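Local coordinates for putative baseplate protein (Unidentified phage, PDB 2FSD) that probably recognises a receptor on the surface of its Lactococcus lactis host, as the head domain of the phage receptor-binding protein, at residues I34-L39 and I50-I55; G64-V69 and G130-F135. All blocks are in the same frame, centred on the assembly; numbering follows the deposited sequence.

Interaction 1: residues I34-L39 and I50-I55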
loop_
_atom_site.group_PDB
_atom_site.type_symbol
_atom_site.label_atom_id
_atom_site.label_comp_id
_atom_site.label_asym_id
_atom_site.label_seq_id
_atom_site.Cartn_x
_atom_site.Cartn_y
_atom_site.Cartn_z
ATOM N N ILE A 34 11.804 -14.204 12.376
ATOM C CA ILE A 34 10.666 -14.191 13.280
ATOM C C ILE A 34 9.462 -14.792 12.545
ATOM O O ILE A 34 9.084 -14.304 11.474
ATOM C CB ILE A 34 10.315 -12.748 13.712
ATOM C CG1 ILE A 34 11.538 -12.023 14.296
ATOM C CG2 ILE A 34 9.165 -12.743 14.717
ATOM C CD1 ILE A 34 11.917 -12.449 15.698
ATOM N N PRO A 35 8.835 -15.838 13.119
ATOM C CA PRO A 35 7.617 -16.352 12.473
ATOM C C PRO A 35 6.444 -15.361 12.568
ATOM O O PRO A 35 6.556 -14.303 13.212
ATOM C CB PRO A 35 7.312 -17.631 13.261
ATOM C CG PRO A 35 7.938 -17.420 14.580
ATOM C CD PRO A 35 9.164 -16.589 14.347
ATOM N N TRP A 36 5.342 -15.704 11.909
ATOM C CA TRP A 36 4.122 -14.932 11.996
ATOM C C TRP A 36 3.781 -14.722 13.472
ATOM O O TRP A 36 3.709 -15.691 14.253
ATOM C CB TRP A 36 2.976 -15.648 11.294
ATOM C CG TRP A 36 2.915 -15.503 9.776
ATOM C CD1 TRP A 36 2.803 -16.515 8.868
ATOM C CD2 TRP A 36 2.901 -14.284 9.015
ATOM N NE1 TRP A 36 2.732 -16.013 7.593
ATOM C CE2 TRP A 36 2.794 -14.647 7.649
ATOM C CE3 TRP A 36 2.963 -12.922 9.350
ATOM C CZ2 TRP A 36 2.761 -13.696 6.618
ATOM C CZ3 TRP A 36 2.930 -11.978 8.328
ATOM C CH2 TRP A 36 2.833 -12.372 6.977
ATOM N N THR A 37 3.613 -13.451 13.844
ATOM C CA THR A 37 3.354 -13.024 15.215
ATOM C C THR A 37 2.264 -11.959 15.179
ATOM O O THR A 37 2.313 -11.064 14.346
ATOM C CB THR A 37 4.614 -12.412 15.840
ATOM O OG1 THR A 37 5.711 -13.320 15.690
ATOM C CG2 THR A 37 4.414 -12.083 17.316
ATOM N N ASP A 38 1.281 -12.080 16.073
ATOM C CA ASP A 38 0.251 -11.062 16.234
ATOM C C ASP A 38 0.864 -9.769 16.774
ATOM O O ASP A 38 1.662 -9.790 17.713
ATOM C CB ASP A 38 -0.840 -11.532 17.210
ATOM C CG ASP A 38 -1.601 -12.741 16.710
ATOM O OD1 ASP A 38 -1.900 -12.831 15.489
ATOM O OD2 ASP A 38 -1.899 -13.613 17.562
ATOM N N LEU A 39 0.479 -8.640 16.194
ATOM C CA LEU A 39 0.840 -7.360 16.772
ATOM C C LEU A 39 -0.057 -7.144 17.981
ATOM O O LEU A 39 -1.117 -7.772 18.092
ATOM C CB LEU A 39 0.652 -6.212 15.788
ATOM C CG LEU A 39 1.744 -5.994 14.748
ATOM C CD1 LEU A 39 1.844 -7.189 13.815
ATOM C CD2 LEU A 39 1.457 -4.704 13.968
ATOM N N ILE A 50 -7.310 -10.264 11.693
ATOM C CA ILE A 50 -5.946 -10.720 11.999
ATOM C C ILE A 50 -4.902 -9.665 11.619
ATOM O O ILE A 50 -4.969 -9.065 10.552
ATOM C CB ILE A 50 -5.667 -12.121 11.378
ATOM C CG1 ILE A 50 -6.625 -13.157 12.002
ATOM C CG2 ILE A 50 -4.222 -12.572 11.615
ATOM C CD1 ILE A 50 -6.458 -14.563 11.471
ATOM N N LEU A 51 -3.964 -9.435 12.537
ATOM C CA LEU A 51 -2.918 -8.424 12.386
ATOM C C LEU A 51 -1.620 -9.021 12.872
ATOM O O LEU A 51 -1.438 -9.240 14.067
ATOM C CB LEU A 51 -3.234 -7.169 13.206
ATOM C CG LEU A 51 -2.167 -6.080 13.166
ATOM C CD1 LEU A 51 -1.926 -5.533 11.744
ATOM C CD2 LEU A 51 -2.523 -4.948 14.139
ATOM N N GLN A 52 -0.726 -9.299 11.935
ATOM C CA GLN A 52 0.496 -10.016 12.242
ATOM C C GLN A 52 1.667 -9.631 11.320
ATOM O O GLN A 52 1.481 -9.071 10.242
ATOM C CB GLN A 52 0.226 -11.526 12.186
ATOM C CG GLN A 52 -0.547 -11.959 10.954
ATOM C CD GLN A 52 -0.687 -13.454 10.815
ATOM O OE1 GLN A 52 -0.236 -14.214 11.654
ATOM N NE2 GLN A 52 -1.316 -13.881 9.742
ATOM N N ALA A 53 2.873 -9.930 11.786
ATOM C CA ALA A 53 4.094 -9.654 11.055
ATOM C C ALA A 53 5.116 -10.804 11.211
ATOM O O ALA A 53 5.053 -11.594 12.170
ATOM C CB ALA A 53 4.688 -8.335 11.503
ATOM N N ARG A 54 6.033 -10.898 10.243
ATOM C CA ARG A 54 7.103 -11.910 10.235
ATOM C C ARG A 54 8.371 -11.322 9.597
ATOM O O ARG A 54 8.304 -10.358 8.828
ATOM C CB ARG A 54 6.655 -13.155 9.459
ATOM C CG ARG A 54 6.925 -13.061 7.972
ATOM C CD ARG A 54 6.190 -14.083 7.138
ATOM N NE ARG A 54 6.541 -15.455 7.470
ATOM C CZ ARG A 54 6.236 -16.524 6.734
ATOM N NH1 ARG A 54 5.584 -16.413 5.587
ATOM N NH2 ARG A 54 6.601 -17.719 7.158
ATOM N N ILE A 55 9.523 -11.902 9.920
ATOM C CA ILE A 55 10.790 -11.512 9.291
ATOM C C ILE A 55 11.431 -12.749 8.675
ATOM O O ILE A 55 11.691 -13.739 9.381
ATOM C CB ILE A 55 11.763 -10.851 10.284
ATOM C CG1 ILE A 55 11.171 -9.542 10.812
ATOM C CG2 ILE A 55 13.138 -10.574 9.616
ATOM C CD1 ILE A 55 11.883 -8.980 12.018
HETATM O O HOH W 1 -4.066 -11.050 14.944
HETATM O O HOH W 2 -3.060 -8.488 16.826
#

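Interaction 2: residues G64-V69 and G130-F135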
loop_
_atom_site.group_PDB
_atom_site.type_symbol
_atom_site.label_atom_id
_atom_site.label_comp_id
_atom_site.label_asym_id
_atom_site.label_seq_id
_atom_site.Cartn_x
_atom_site.Cartn_y
_atom_site.Cartn_z
ATOM N N GLY A 64 -2.811 -7.202 7.421
ATOM C CA GLY A 64 -4.015 -7.005 8.188
ATOM C C GLY A 64 -5.176 -7.557 7.391
ATOM O O GLY A 64 -5.242 -7.391 6.167
ATOM N N ASN A 65 -6.075 -8.239 8.089
ATOM C CA ASN A 65 -7.275 -8.762 7.482
ATOM C C ASN A 65 -8.511 -8.473 8.359
ATOM O O ASN A 65 -8.640 -8.985 9.472
ATOM C CB ASN A 65 -7.103 -10.263 7.194
ATOM C CG ASN A 65 -8.189 -10.803 6.317
ATOM O OD1 ASN A 65 -9.328 -10.941 6.746
ATOM N ND2 ASN A 65 -7.856 -11.095 5.071
ATOM N N SER A 66 -9.384 -7.616 7.829
ATOM C CA SER A 66 -10.633 -7.220 8.458
ATOM C C SER A 66 -10.413 -6.789 9.896
ATOM O O SER A 66 -11.023 -7.313 10.818
ATOM C CB SER A 66 -11.671 -8.345 8.374
ATOM O OG SER A 66 -12.070 -8.587 7.034
ATOM N N ILE A 67 -9.533 -5.815 10.081
ATOM C CA ILE A 67 -9.263 -5.293 11.412
ATOM C C ILE A 67 -10.207 -4.125 11.687
ATOM O O ILE A 67 -10.155 -3.123 10.985
ATOM C CB ILE A 67 -7.823 -4.839 11.557
ATOM C CG1 ILE A 67 -6.883 -6.023 11.296
ATOM C CG2 ILE A 67 -7.595 -4.283 12.968
ATOM C CD1 ILE A 67 -5.472 -5.615 10.916
ATOM N N PRO A 68 -11.071 -4.250 12.713
ATOM C CA PRO A 68 -11.947 -3.137 13.052
ATOM C C PRO A 68 -11.165 -1.971 13.661
ATOM O O PRO A 68 -10.508 -2.149 14.680
ATOM C CB PRO A 68 -12.911 -3.749 14.088
ATOM C CG PRO A 68 -12.660 -5.242 14.068
ATOM C CD PRO A 68 -11.261 -5.390 13.628
ATOM N N VAL A 69 -11.237 -0.796 13.033
ATOM C CA VAL A 69 -10.566 0.411 13.553
ATOM C C VAL A 69 -11.535 1.539 13.995
ATOM O O VAL A 69 -12.703 1.564 13.596
ATOM C CB VAL A 69 -9.522 0.963 12.532
ATOM C CG1 VAL A 69 -8.322 -0.014 12.421
ATOM C CG2 VAL A 69 -10.158 1.222 11.131
ATOM N N GLY A 130 -16.881 3.002 11.348
ATOM C CA GLY A 130 -17.357 1.620 11.411
ATOM C C GLY A 130 -16.649 0.713 10.418
ATOM O O GLY A 130 -17.223 -0.271 9.948
ATOM N N LYS A 131 -15.391 1.026 10.119
ATOM C CA LYS A 131 -14.659 0.315 9.079
ATOM C C LYS A 131 -13.763 -0.794 9.650
ATOM O O LYS A 131 -13.330 -0.726 10.805
ATOM C CB LYS A 131 -13.836 1.304 8.247
ATOM C CG LYS A 131 -14.657 2.466 7.610
ATOM C CD LYS A 131 -15.732 1.966 6.666
ATOM C CE LYS A 131 -16.530 3.079 6.057
ATOM N NZ LYS A 131 -17.435 2.576 4.957
ATOM N N THR A 132 -13.543 -1.836 8.839
ATOM C CA THR A 132 -12.483 -2.820 9.073
ATOM C C THR A 132 -11.429 -2.541 8.019
ATOM O O THR A 132 -11.769 -2.131 6.907
ATOM C CB THR A 132 -12.965 -4.299 8.913
ATOM O OG1 THR A 132 -13.637 -4.456 7.653
ATOM C CG2 THR A 132 -13.898 -4.714 10.025
ATOM N N ILE A 133 -10.159 -2.759 8.345
ATOM C CA ILE A 133 -9.081 -2.583 7.351
ATOM C C ILE A 133 -8.345 -3.890 6.981
ATOM O O ILE A 133 -8.136 -4.769 7.815
ATOM C CB ILE A 133 -8.045 -1.485 7.785
ATOM C CG1 ILE A 133 -7.318 -1.878 9.076
ATOM C CG2 ILE A 133 -8.752 -0.144 7.953
ATOM C CD1 ILE A 133 -6.109 -1.028 9.379
ATOM N N SER A 134 -7.984 -3.979 5.706
ATOM C CA SER A 134 -7.157 -5.036 5.170
ATOM C C SER A 134 -6.004 -4.409 4.385
ATOM O O SER A 134 -6.171 -3.390 3.695
ATOM C CB SER A 134 -7.967 -5.966 4.250
ATOM O OG SER A 134 -8.960 -6.699 4.962
ATOM N N PHE A 135 -4.826 -5.020 4.510
ATOM C CA PHE A 135 -3.634 -4.556 3.811
ATOM C C PHE A 135 -2.553 -5.621 3.839
ATOM O O PHE A 135 -2.626 -6.578 4.610
ATOM C CB PHE A 135 -3.096 -3.263 4.435
ATOM C CG PHE A 135 -2.531 -3.449 5.821
ATOM C CD1 PHE A 135 -1.171 -3.705 6.003
ATOM C CD2 PHE A 135 -3.352 -3.375 6.936
ATOM C CE1 PHE A 135 -0.645 -3.889 7.278
ATOM C CE2 PHE A 135 -2.839 -3.556 8.208
ATOM C CZ PHE A 135 -1.488 -3.816 8.386
HETATM O O HOH W 3 -13.373 3.033 11.159
HETATM O O HOH W 4 -14.736 -0.327 13.249
#

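Interaction 1: residues I34-L39 and I50-I55
The indole of Trp36 lies flat over the side chain of Arg54, with both CE2 and CZ2 3.5 Å from Arg54 CD. The two residues belong to a beta hairpin, strands 34-41 and 50-56, the first two strands of the antiparallel beta barrel of the phage head domain. Arg54 meets the indole twice: its CD methylene sits over the six-membered ring as a CH-pi contact, and its guanidinium stacks on the five-membered ring with the planes 26° apart, a cation-pi pair. CG of Arg54 is held between the backbone N and the carbonyl carbon (chi1 87°), and a bend at chi3 then carries the guanidinium across the indole. Arg54 NE, buried here, has no hydrogen-bond partner. The end of the Gln52 side chain lies over the rim of the opposite face, and Arg63 of the next strand makes a second cation-pi contact with the indole.

On the other side of the hairpin, Leu39 CD1 packs on Ala53 CB at 3.8 Å, while Leu39 CB meets Leu51 CD2. Ile34 and Ile55 run side by side, and Phe87 from a loop touches these two isoleucines as well as Thr37 and Ala53. The backbones are joined by paired bonds of Thr37 and Ala53, each 2.9 Å from N to O, by Leu39 N to Leu51 O, and by Ile55 N, which meets Ile34 O on a lone pair in the carbonyl plane. Thr37 OG1 turns back to bond Pro35 O at 2.8 Å, from well above the carbonyl plane. At the far end a water accepts a bond from Leu51 N at 2.9 Å and stands 2.9 Å from Asp38 OD1.

Interaction 2: residues G64-V69 and G130-F135
A G1 beta bulge, in which Ser66 and Ile67 are both set against Ile133, breaks the pairing of residues 64-69 with residues 130-135. Ser66 takes a positive phi of 50°, as the first residue of such a bulge does, and the chain turns a corner there. Ile67 N reaches Ile133 O in a nearly straight bond of 2.9 Å, and Ile133 N returns one to Ile67 O. Ser66 N, badly angled for Ile133 O, is instead taken by the hydroxyl of Ser134, with OG 3.0 Å away, so a side chain satisfies the amide displaced by the bulge.

The contact is the seam between strands 59-68 and 132-140 of the antiparallel barrel, and regular pairing resumes on both sides of the corner. Gly64 and Phe135 exchange two backbone bonds, and the Phe135 ring lies over the glycine backbone, with Gly64 N above the ring centre and Gly64 CA 3.6 Å from CE2. Phe135 CG stands between its own backbone N and carbonyl carbon (chi1 68°), which folds the ring back over the glycine, where the lack of a side chain leaves it room. Phe135 also packs on Ser97 of the second subunit.

On the buried face that also carries Ile67 and Phe135, Ile133 meets Val69 at about a right angle, CG2 to CG2 at 3.7 Å, and both rest on Val120. Thr132 points to the other face, its CG2 against the Pro68 ring. Beyond them Val69 N bonds Lys131 O at 3.1 Å, and one water donates to both Val69 O and Lys131 O, 2.8 Å from each.

From the N terminus the chain first runs through strand 34-41 and, after the loop that follows it, with ten residues between the paired segments, returns as strand 50-56 to close interaction 1. It then turns directly into strand 59-68, whose end opens interaction 2. Strands 77-82, 94-102, 105-114 and 117-121 follow before strand 132-140 comes back to close this much longer excursion. The two contacts are therefore in series, neither nested nor crossed, with centres about 16 Å apart. They meet where strands 50-56 and 59-68 adjoin: Ile50 O probably accepts a bond from Asn65 N, and Leu51 packs against Ile67 and Phe135, joining the hairpin to the strand 59-68/132-140 seam of one barrel.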